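Local coordinates for LEOA (PDB 4AUR), which probably binds and hydrolyses GTP as a bacterial member of the dynamin family, perhaps linked to release of the heat-labile (LT) toxin, at residues Q376-F381 / A526-Q531; G445-Y450 / Q533-V538; T67-A72 / V175-D180. All coordinates share one frame; numbering follows the deposited sequence.

Contact 1: Q376-F381 / A526-Q531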
loop_
_atom_site.group_PDB
_atom_site.type_symbol
_atom_site.label_atom_id
_atom_site.label_comp_id
_atom_site.label_asym_id
_atom_site.label_seq_id
_atom_site.Cartn_x
_atom_site.Cartn_y
_atom_site.Cartn_z
ATOM N N GLN A 376 -39.270 -10.154 -38.828
ATOM C CA GLN A 376 -38.459 -11.187 -38.252
ATOM C C GLN A 376 -36.964 -10.869 -38.454
ATOM O O GLN A 376 -36.121 -11.258 -37.657
ATOM C CB GLN A 376 -38.888 -12.475 -38.947
ATOM C CG GLN A 376 -38.225 -13.756 -38.508
ATOM C CD GLN A 376 -37.724 -14.531 -39.717
ATOM O OE1 GLN A 376 -36.521 -14.825 -39.826
ATOM N NE2 GLN A 376 -38.639 -14.818 -40.671
ATOM N N SER A 377 -36.653 -10.148 -39.525
ATOM C CA SER A 377 -35.312 -9.650 -39.802
ATOM C C SER A 377 -34.920 -8.463 -38.922
ATOM O O SER A 377 -33.762 -8.325 -38.544
ATOM C CB SER A 377 -35.235 -9.201 -41.251
ATOM O OG SER A 377 -34.882 -10.278 -42.076
ATOM N N VAL A 378 -35.890 -7.597 -38.650
ATOM C CA VAL A 378 -35.706 -6.448 -37.789
ATOM C C VAL A 378 -35.611 -6.858 -36.338
ATOM O O VAL A 378 -34.691 -6.457 -35.628
ATOM C CB VAL A 378 -36.873 -5.485 -37.918
ATOM C CG1 VAL A 378 -36.797 -4.391 -36.873
ATOM C CG2 VAL A 378 -36.874 -4.882 -39.297
ATOM N N ASP A 379 -36.579 -7.646 -35.906
ATOM C CA ASP A 379 -36.507 -8.296 -34.632
ATOM C C ASP A 379 -35.123 -8.941 -34.441
ATOM O O ASP A 379 -34.475 -8.701 -33.455
ATOM C CB ASP A 379 -37.634 -9.340 -34.498
ATOM C CG ASP A 379 -39.021 -8.722 -34.129
ATOM O OD1 ASP A 379 -39.294 -7.518 -34.364
ATOM O OD2 ASP A 379 -39.864 -9.481 -33.599
ATOM N N ARG A 380 -34.647 -9.743 -35.378
ATOM C CA ARG A 380 -33.378 -10.455 -35.152
ATOM C C ARG A 380 -32.215 -9.495 -34.857
ATOM O O ARG A 380 -31.352 -9.787 -34.032
ATOM C CB ARG A 380 -33.046 -11.359 -36.332
ATOM C CG ARG A 380 -31.903 -12.341 -36.117
ATOM C CD ARG A 380 -32.008 -13.469 -37.151
ATOM N NE ARG A 380 -30.719 -14.045 -37.560
ATOM C CZ ARG A 380 -30.549 -14.882 -38.592
ATOM N NH1 ARG A 380 -31.580 -15.260 -39.351
ATOM N NH2 ARG A 380 -29.335 -15.341 -38.877
ATOM N N PHE A 381 -32.205 -8.347 -35.524
ATOM C CA PHE A 381 -31.168 -7.334 -35.321
ATOM C C PHE A 381 -31.363 -6.665 -33.967
ATOM O O PHE A 381 -30.441 -6.576 -33.165
ATOM C CB PHE A 381 -31.196 -6.293 -36.451
ATOM C CG PHE A 381 -30.361 -5.068 -36.180
ATOM C CD1 PHE A 381 -29.102 -5.166 -35.630
ATOM C CD2 PHE A 381 -30.840 -3.811 -36.485
ATOM C CE1 PHE A 381 -28.356 -4.034 -35.385
ATOM C CE2 PHE A 381 -30.091 -2.679 -36.246
ATOM C CZ PHE A 381 -28.847 -2.790 -35.701
ATOM N N ALA A 526 -30.862 5.255 -31.490
ATOM C CA ALA A 526 -31.976 5.640 -30.602
ATOM C C ALA A 526 -33.121 4.636 -30.577
ATOM O O ALA A 526 -33.910 4.633 -29.650
ATOM C CB ALA A 526 -32.522 7.010 -30.982
ATOM N N PHE A 527 -33.207 3.807 -31.610
ATOM C CA PHE A 527 -34.293 2.867 -31.792
ATOM C C PHE A 527 -33.922 1.450 -31.360
ATOM O O PHE A 527 -34.726 0.757 -30.723
ATOM C CB PHE A 527 -34.701 2.870 -33.266
ATOM C CG PHE A 527 -36.073 2.332 -33.517
ATOM C CD1 PHE A 527 -37.185 3.165 -33.429
ATOM C CD2 PHE A 527 -36.262 0.986 -33.854
ATOM C CE1 PHE A 527 -38.462 2.669 -33.652
ATOM C CE2 PHE A 527 -37.539 0.482 -34.085
ATOM C CZ PHE A 527 -38.640 1.326 -33.983
ATOM N N PHE A 528 -32.710 1.020 -31.704
ATOM C CA PHE A 528 -32.268 -0.344 -31.442
ATOM C C PHE A 528 -31.322 -0.514 -30.262
ATOM O O PHE A 528 -31.034 -1.647 -29.878
ATOM C CB PHE A 528 -31.582 -0.900 -32.676
ATOM C CG PHE A 528 -32.442 -0.880 -33.915
ATOM C CD1 PHE A 528 -33.291 -1.940 -34.193
ATOM C CD2 PHE A 528 -32.407 0.188 -34.790
ATOM C CE1 PHE A 528 -34.091 -1.936 -35.313
ATOM C CE2 PHE A 528 -33.200 0.201 -35.918
ATOM C CZ PHE A 528 -34.049 -0.866 -36.180
ATOM N N ALA A 529 -30.814 0.580 -29.697
ATOM C CA ALA A 529 -29.765 0.496 -28.670
ATOM C C ALA A 529 -29.534 1.794 -27.885
ATOM O O ALA A 529 -28.402 2.234 -27.748
ATOM C CB ALA A 529 -28.478 0.064 -29.339
ATOM N N PRO A 530 -30.611 2.411 -27.373
ATOM C CA PRO A 530 -30.494 3.648 -26.625
ATOM C C PRO A 530 -29.697 3.551 -25.328
ATOM O O PRO A 530 -29.068 4.556 -24.913
ATOM C CB PRO A 530 -31.946 4.023 -26.317
ATOM C CG PRO A 530 -32.737 2.782 -26.517
ATOM C CD PRO A 530 -32.021 2.069 -27.618
ATOM N N GLN A 531 -29.709 2.379 -24.685
ATOM C CA GLN A 531 -28.975 2.254 -23.426
ATOM C C GLN A 531 -27.461 2.430 -23.533
ATOM O O GLN A 531 -26.801 2.702 -22.535
ATOM C CB GLN A 531 -29.303 0.963 -22.687
ATOM C CG GLN A 531 -29.122 -0.297 -23.490
ATOM C CD GLN A 531 -30.427 -0.793 -24.053
ATOM O OE1 GLN A 531 -31.430 -0.902 -23.322
ATOM N NE2 GLN A 531 -30.436 -1.089 -25.359
#

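Contact 2: G445-Y450 / Q533-V538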
loop_
_atom_site.group_PDB
_atom_site.type_symbol
_atom_site.label_atom_id
_atom_site.label_comp_id
_atom_site.label_asym_id
_atom_site.label_seq_id
_atom_site.Cartn_x
_atom_site.Cartn_y
_atom_site.Cartn_z
ATOM N N GLY A 445 -28.153 -0.919 -13.754
ATOM C CA GLY A 445 -29.026 -2.073 -13.633
ATOM C C GLY A 445 -30.487 -1.772 -13.937
ATOM O O GLY A 445 -31.270 -2.695 -14.089
ATOM N N LYS A 446 -30.850 -0.491 -14.006
ATOM C CA LYS A 446 -32.204 -0.073 -14.380
ATOM C C LYS A 446 -32.282 0.323 -15.846
ATOM O O LYS A 446 -33.324 0.180 -16.460
ATOM C CB LYS A 446 -32.691 1.096 -13.517
ATOM C CG LYS A 446 -33.836 1.885 -14.158
ATOM C CD LYS A 446 -34.535 2.827 -13.183
ATOM C CE LYS A 446 -35.864 3.339 -13.748
ATOM N NZ LYS A 446 -36.741 3.942 -12.699
ATOM N N LEU A 447 -31.201 0.851 -16.401
ATOM C CA LEU A 447 -31.158 1.123 -17.829
ATOM C C LEU A 447 -31.306 -0.176 -18.609
ATOM O O LEU A 447 -32.149 -0.270 -19.492
ATOM C CB LEU A 447 -29.843 1.796 -18.220
ATOM C CG LEU A 447 -29.645 3.192 -17.647
ATOM C CD1 LEU A 447 -28.275 3.718 -18.045
ATOM C CD2 LEU A 447 -30.755 4.148 -18.072
ATOM N N THR A 448 -30.480 -1.158 -18.249
ATOM C CA THR A 448 -30.318 -2.436 -18.952
ATOM C C THR A 448 -31.643 -3.167 -19.092
ATOM O O THR A 448 -32.288 -3.480 -18.077
ATOM C CB THR A 448 -29.341 -3.350 -18.168
ATOM O OG1 THR A 448 -28.152 -2.617 -17.846
ATOM C CG2 THR A 448 -28.969 -4.574 -18.967
ATOM N N GLY A 449 -32.055 -3.450 -20.332
ATOM C CA GLY A 449 -33.346 -4.092 -20.522
ATOM C C GLY A 449 -33.726 -4.481 -21.924
ATOM O O GLY A 449 -33.698 -3.649 -22.825
ATOM N N TYR A 450 -34.074 -5.755 -22.112
ATOM C CA TYR A 450 -34.934 -6.166 -23.228
ATOM C C TYR A 450 -36.263 -5.476 -23.027
ATOM O O TYR A 450 -36.740 -5.387 -21.904
ATOM C CB TYR A 450 -35.170 -7.669 -23.258
ATOM C CG TYR A 450 -34.029 -8.444 -23.820
ATOM C CD1 TYR A 450 -32.944 -8.776 -23.042
ATOM C CD2 TYR A 450 -34.024 -8.828 -25.150
ATOM C CE1 TYR A 450 -31.869 -9.460 -23.572
ATOM C CE2 TYR A 450 -32.962 -9.534 -25.691
ATOM C CZ TYR A 450 -31.882 -9.852 -24.894
ATOM O OH TYR A 450 -30.815 -10.564 -25.432
ATOM N N GLN A 533 -25.984 4.916 -25.168
ATOM C CA GLN A 533 -25.749 6.326 -24.888
ATOM C C GLN A 533 -26.028 6.598 -23.397
ATOM O O GLN A 533 -25.272 7.307 -22.709
ATOM C CB GLN A 533 -26.592 7.214 -25.788
ATOM C CG GLN A 533 -26.566 8.697 -25.417
ATOM C CD GLN A 533 -27.138 9.580 -26.519
ATOM O OE1 GLN A 533 -28.165 10.239 -26.338
ATOM N NE2 GLN A 533 -26.482 9.587 -27.669
ATOM N N GLN A 534 -27.098 6.000 -22.899
ATOM C CA GLN A 534 -27.479 6.199 -21.522
ATOM C C GLN A 534 -26.376 5.753 -20.563
ATOM O O GLN A 534 -26.026 6.492 -19.665
ATOM C CB GLN A 534 -28.825 5.523 -21.241
ATOM C CG GLN A 534 -29.984 6.286 -21.864
ATOM C CD GLN A 534 -31.271 5.482 -21.985
ATOM O OE1 GLN A 534 -31.373 4.329 -21.524
ATOM N NE2 GLN A 534 -32.286 6.103 -22.623
HETATM N N MSE A 535 -25.802 4.578 -20.780
HETATM C CA MSE A 535 -24.673 4.116 -19.985
HETATM C C MSE A 535 -23.458 4.989 -20.150
HETATM O O MSE A 535 -22.659 5.095 -19.256
HETATM C CB MSE A 535 -24.246 2.721 -20.399
HETATM C CG MSE A 535 -25.293 1.685 -20.023
HETATM SE SE MSE A 535 -24.798 -0.177 -20.488
HETATM C CE MSE A 535 -26.245 -0.538 -21.774
ATOM N N GLU A 536 -23.268 5.590 -21.304
ATOM C CA GLU A 536 -22.118 6.437 -21.511
ATOM C C GLU A 536 -22.213 7.670 -20.608
ATOM O O GLU A 536 -21.229 8.077 -19.983
ATOM C CB GLU A 536 -22.013 6.848 -22.973
ATOM C CG GLU A 536 -21.161 8.078 -23.196
ATOM C CD GLU A 536 -20.887 8.332 -24.653
ATOM O OE1 GLU A 536 -21.799 8.845 -25.342
ATOM O OE2 GLU A 536 -19.746 8.019 -25.091
ATOM N N GLN A 537 -23.404 8.254 -20.570
ATOM C CA GLN A 537 -23.766 9.327 -19.638
ATOM C C GLN A 537 -23.388 8.991 -18.182
ATOM O O GLN A 537 -22.661 9.737 -17.513
ATOM C CB GLN A 537 -25.269 9.520 -19.735
ATOM C CG GLN A 537 -25.821 10.921 -19.639
ATOM C CD GLN A 537 -27.355 10.877 -19.623
ATOM O OE1 GLN A 537 -27.987 10.021 -20.279
ATOM N NE2 GLN A 537 -27.961 11.782 -18.856
ATOM N N VAL A 538 -23.838 7.838 -17.714
ATOM C CA VAL A 538 -23.526 7.399 -16.365
ATOM C C VAL A 538 -22.052 7.262 -16.160
ATOM O O VAL A 538 -21.541 7.610 -15.119
ATOM C CB VAL A 538 -24.119 6.024 -16.068
ATOM C CG1 VAL A 538 -23.695 5.537 -14.680
ATOM C CG2 VAL A 538 -25.639 6.059 -16.234
#

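Contact 3: T67-A72 / V175-D180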
loop_
_atom_site.group_PDB
_atom_site.type_symbol
_atom_site.label_atom_id
_atom_site.label_comp_id
_atom_site.label_asym_id
_atom_site.label_seq_id
_atom_site.Cartn_x
_atom_site.Cartn_y
_atom_site.Cartn_z
ATOM N N THR A 67 40.492 0.474 39.303
ATOM C CA THR A 67 41.140 1.717 38.932
ATOM C C THR A 67 42.177 1.472 37.825
ATOM O O THR A 67 42.392 2.313 36.944
ATOM C CB THR A 67 41.782 2.380 40.161
ATOM O OG1 THR A 67 40.764 2.714 41.111
ATOM C CG2 THR A 67 42.497 3.635 39.763
ATOM N N SER A 68 42.808 0.309 37.863
ATOM C CA SER A 68 43.756 -0.040 36.828
ATOM C C SER A 68 42.990 -0.187 35.518
ATOM O O SER A 68 43.407 0.331 34.474
ATOM C CB SER A 68 44.481 -1.340 37.177
ATOM O OG SER A 68 44.820 -1.365 38.549
ATOM N N VAL A 69 41.848 -0.866 35.579
ATOM C CA VAL A 69 41.094 -1.154 34.369
ATOM C C VAL A 69 40.703 0.111 33.599
ATOM O O VAL A 69 40.810 0.134 32.385
ATOM C CB VAL A 69 39.853 -2.014 34.661
ATOM C CG1 VAL A 69 38.982 -2.163 33.419
ATOM C CG2 VAL A 69 40.279 -3.395 35.133
ATOM N N ILE A 70 40.270 1.157 34.288
ATOM C CA ILE A 70 39.787 2.340 33.592
ATOM C C ILE A 70 40.906 3.208 33.016
ATOM O O ILE A 70 40.830 3.629 31.856
ATOM C CB ILE A 70 38.856 3.178 34.467
ATOM C CG1 ILE A 70 38.295 4.319 33.640
ATOM C CG2 ILE A 70 39.551 3.704 35.720
ATOM C CD1 ILE A 70 36.985 4.820 34.187
ATOM N N ALA A 71 41.944 3.464 33.814
ATOM C CA ALA A 71 43.161 4.106 33.316
ATOM C C ALA A 71 43.709 3.345 32.110
ATOM O O ALA A 71 44.036 3.939 31.084
ATOM C CB ALA A 71 44.209 4.158 34.404
ATOM N N ALA A 72 43.805 2.032 32.236
ATOM C CA ALA A 72 44.311 1.210 31.143
ATOM C C ALA A 72 43.576 1.489 29.867
ATOM O O ALA A 72 44.189 1.612 28.821
ATOM C CB ALA A 72 44.162 -0.265 31.471
ATOM N N VAL A 175 34.069 -7.382 33.694
ATOM C CA VAL A 175 35.451 -7.345 33.320
ATOM C C VAL A 175 36.192 -8.182 34.317
ATOM O O VAL A 175 36.424 -7.747 35.451
ATOM C CB VAL A 175 35.962 -5.908 33.334
ATOM C CG1 VAL A 175 37.466 -5.862 33.140
ATOM C CG2 VAL A 175 35.259 -5.134 32.238
ATOM N N ILE A 176 36.529 -9.408 33.907
ATOM C CA ILE A 176 37.234 -10.312 34.790
ATOM C C ILE A 176 38.687 -9.939 34.680
ATOM O O ILE A 176 39.308 -10.162 33.642
ATOM C CB ILE A 176 37.019 -11.782 34.480
ATOM C CG1 ILE A 176 35.533 -12.121 34.506
ATOM C CG2 ILE A 176 37.714 -12.589 35.546
ATOM C CD1 ILE A 176 35.179 -13.498 33.961
ATOM N N ASN A 177 39.170 -9.326 35.767
ATOM C CA ASN A 177 40.484 -8.704 35.864
ATOM C C ASN A 177 41.476 -9.525 36.693
ATOM O O ASN A 177 41.094 -10.288 37.571
ATOM C CB ASN A 177 40.358 -7.332 36.508
ATOM C CG ASN A 177 41.628 -6.533 36.395
ATOM O OD1 ASN A 177 42.377 -6.713 35.450
ATOM N ND2 ASN A 177 41.890 -5.667 37.357
ATOM N N LYS A 178 42.756 -9.318 36.416
ATOM C CA LYS A 178 43.859 -10.066 37.019
ATOM C C LYS A 178 43.815 -11.518 36.551
ATOM O O LYS A 178 43.824 -12.433 37.359
ATOM C CB LYS A 178 43.834 -10.008 38.550
ATOM C CG LYS A 178 43.874 -8.613 39.151
ATOM C CD LYS A 178 43.131 -8.582 40.469
ATOM C CE LYS A 178 43.600 -7.465 41.376
ATOM N NZ LYS A 178 42.884 -7.503 42.685
HETATM N N MSE A 179 43.760 -11.737 35.247
HETATM C CA MSE A 179 43.783 -13.105 34.756
HETATM C C MSE A 179 45.174 -13.703 34.923
HETATM O O MSE A 179 45.329 -14.936 34.980
HETATM C CB MSE A 179 43.223 -13.123 33.346
HETATM C CG MSE A 179 41.713 -12.951 33.435
HETATM SE SE MSE A 179 40.871 -14.721 33.342
HETATM C CE MSE A 179 39.905 -14.898 35.036
ATOM N N ASP A 180 46.191 -12.844 35.040
ATOM C CA ASP A 180 47.560 -13.306 35.285
ATOM C C ASP A 180 47.622 -14.330 36.418
ATOM O O ASP A 180 48.206 -15.401 36.250
ATOM C CB ASP A 180 48.553 -12.141 35.517
ATOM C CG ASP A 180 48.048 -11.089 36.516
ATOM O OD1 ASP A 180 46.821 -10.981 36.724
ATOM O OD2 ASP A 180 48.885 -10.348 37.087
#

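Contact 1: Q376-F381 / A526-Q531
Phe381 and Phe528 mark the closest approach of the two backbones, with Phe381 CA 8.1 Å from Phe528 CA. Residues 376-381 are a continuous piece of helix 368-408. Residues 526-531 include the end of helix 521-528 and the start of helix 530-544. Ala529 breaks the helical backbone between them. No hydrogen bond joins the two segments, and the contact is made by three apolar side chains.

Phe528 is the centre. Its CB points toward the other segment. Its CG lies beside the backbone N and anti to the carbonyl carbon (chi1 -57°), which sets the ring against Phe381 and Val378. Phe381 CE2 sits over the middle of one face of this ring, 3.8 Å from Phe528 CG. Phe381 CD2 is 3.8 Å from Phe528 CD1 on the same face. The two rings are inclined at 37° with centroids 4.8 Å apart, an oblique pairing. Phe527 CD2 covers the opposite face, so the Phe528 ring is sandwiched between its chain neighbour and Phe381.

Both segments belong to the dynamin-like helical domain. Here that domain is a long bundle of helices, and the contact joins helix 368-408 to the last turn of helix 521-528. Phe528 O takes a hydrogen bond from Ser385 OG, one turn beyond Phe381 on helix 368-408.

Val378 stands one turn before Phe381 and meets the ring differently. Its CG1 comes in at the edge, in the ring plane, 4.0 Å from Phe528 CE1. CG1 is anti to the backbone N (chi1 171°), the branch that reaches the ring. Ile514, Val517 and Leu518 of helix 489-518 pack against the same trio. Phe381 also touches Leu324, Ala325 and Leu328 of helix 275-343.

Contact 2: G445-Y450 / Q533-V538
Leu447 faces Gln534 where the end of helix 430-447 meets the first half of helix 530-544, with Leu447 CA 7.3 Å from Gln534 CA. Thr448 is the first residue to leave the helical backbone.

Leu447 carries almost the whole contact, and its two methyl groups do different work. CD1 lies against the helix surface, 3.7 Å from Gln534 CB and 3.8 Å from Met535 N. It also touches Met535 CG at 4.1 Å and Val538 CG2 at 4.0 Å. This one methyl thus rests among residues of two successive turns. Leu447 CG lies anti to the carbonyl carbon and beside the backbone N (chi1 -66°), and CD1 continues extended from it, anti to CA. CD2 is 3.5 Å from Gln534 OE1, a packing contact without a hydrogen bond. The extended chain of Gln534 crosses the leucine obliquely and brings OE1 to CD2. Met535, a selenomethionine, is the buried member of the group.

This is plain helix packing within the dynamin-like helical domain. Thr448 OG1 is hydrogen-bonded to Ile444 O and to Ser393 OG, which ties the end of helix 430-447 to helix 368-408. Met535 packs on Leu392 of helix 368-408. Val538 reaches back along helix 430-447 to Ala440, Thr443 and Ile444, while Glu536 OE2 forms a salt bridge with Arg318 NH2 of helix 275-343.

Contact 3: T67-A72 / V175-D180
Val69 is the residue of helix 66-74 that packs on strand 172-177, and its CA is 7.7 Å from Asn177 CA. The helix begins at a probable P-loop, the Walker A motif of GTPases, which includes Thr67. The side chain of Thr67 lies against Met78.

Ser68 points toward the strand but stays short of contact with it, and packs on Ser227. Val69 follows and splits its two methyl groups between two strand residues. Val69 CG1 meets Val175 CG1 tip to tip at 4.0 Å. Val69 CG1, anti to its own N (chi1 173°), is thereby the branch that meets Val175. Val69 CG2 packs on the amide of Asn177, 3.6 Å from both Asn177 ND2 and Asn177 CG. The two side chains slide past each other in opposite directions. The methyl offers no polar partner, but the amide is satisfied at both ends: Asn177 ND2 donates to Asp64 O, and Asn177 OD1 accepts from Ser227 N. These bonds fix the rotation of the amide. Farther on, the Ala72 methyl touches Ile250 of helix 250-273.

Asn177-Lys178-Met179-Asp180 matches the NKxD motif of GTPases, which in relatives recognises guanine. Lys178 NZ donates to Ser63 O, so this motif and the probable P-loop are linked by direct bonds as well as by packing.

Strand 172-177 lies between parallel strands 140-146 and 221-224 in the central sheet. Helix 66-74 covers one face of it. Val144 of strand 140-146 touches Val69, Val175 and Asn177. Leu253 of helix 250-273 packs on Val69 and Val175.

How the contacts relate
Contact 3 comes first along the chain and closes before the others open. It lies in the probable GTPase part, between a helix and the central sheet. Contacts 1 and 2 belong to the dynamin-like helical domain on the opposite side of the chain's centre. Their centres are about 101 Å and 89 Å from that of contact 3. The centres of contacts 1 and 2 are about 15 Å apart, and the two share helix 530-544. Their segments alternate in sequence, so the two pairings interlock along the chain. Gln531 OE1 packs near the backbone O atoms of Leu447 and Gly449. The layout fits a dynamin-like protein, with a presumed nucleotide-binding head and a long helical stalk.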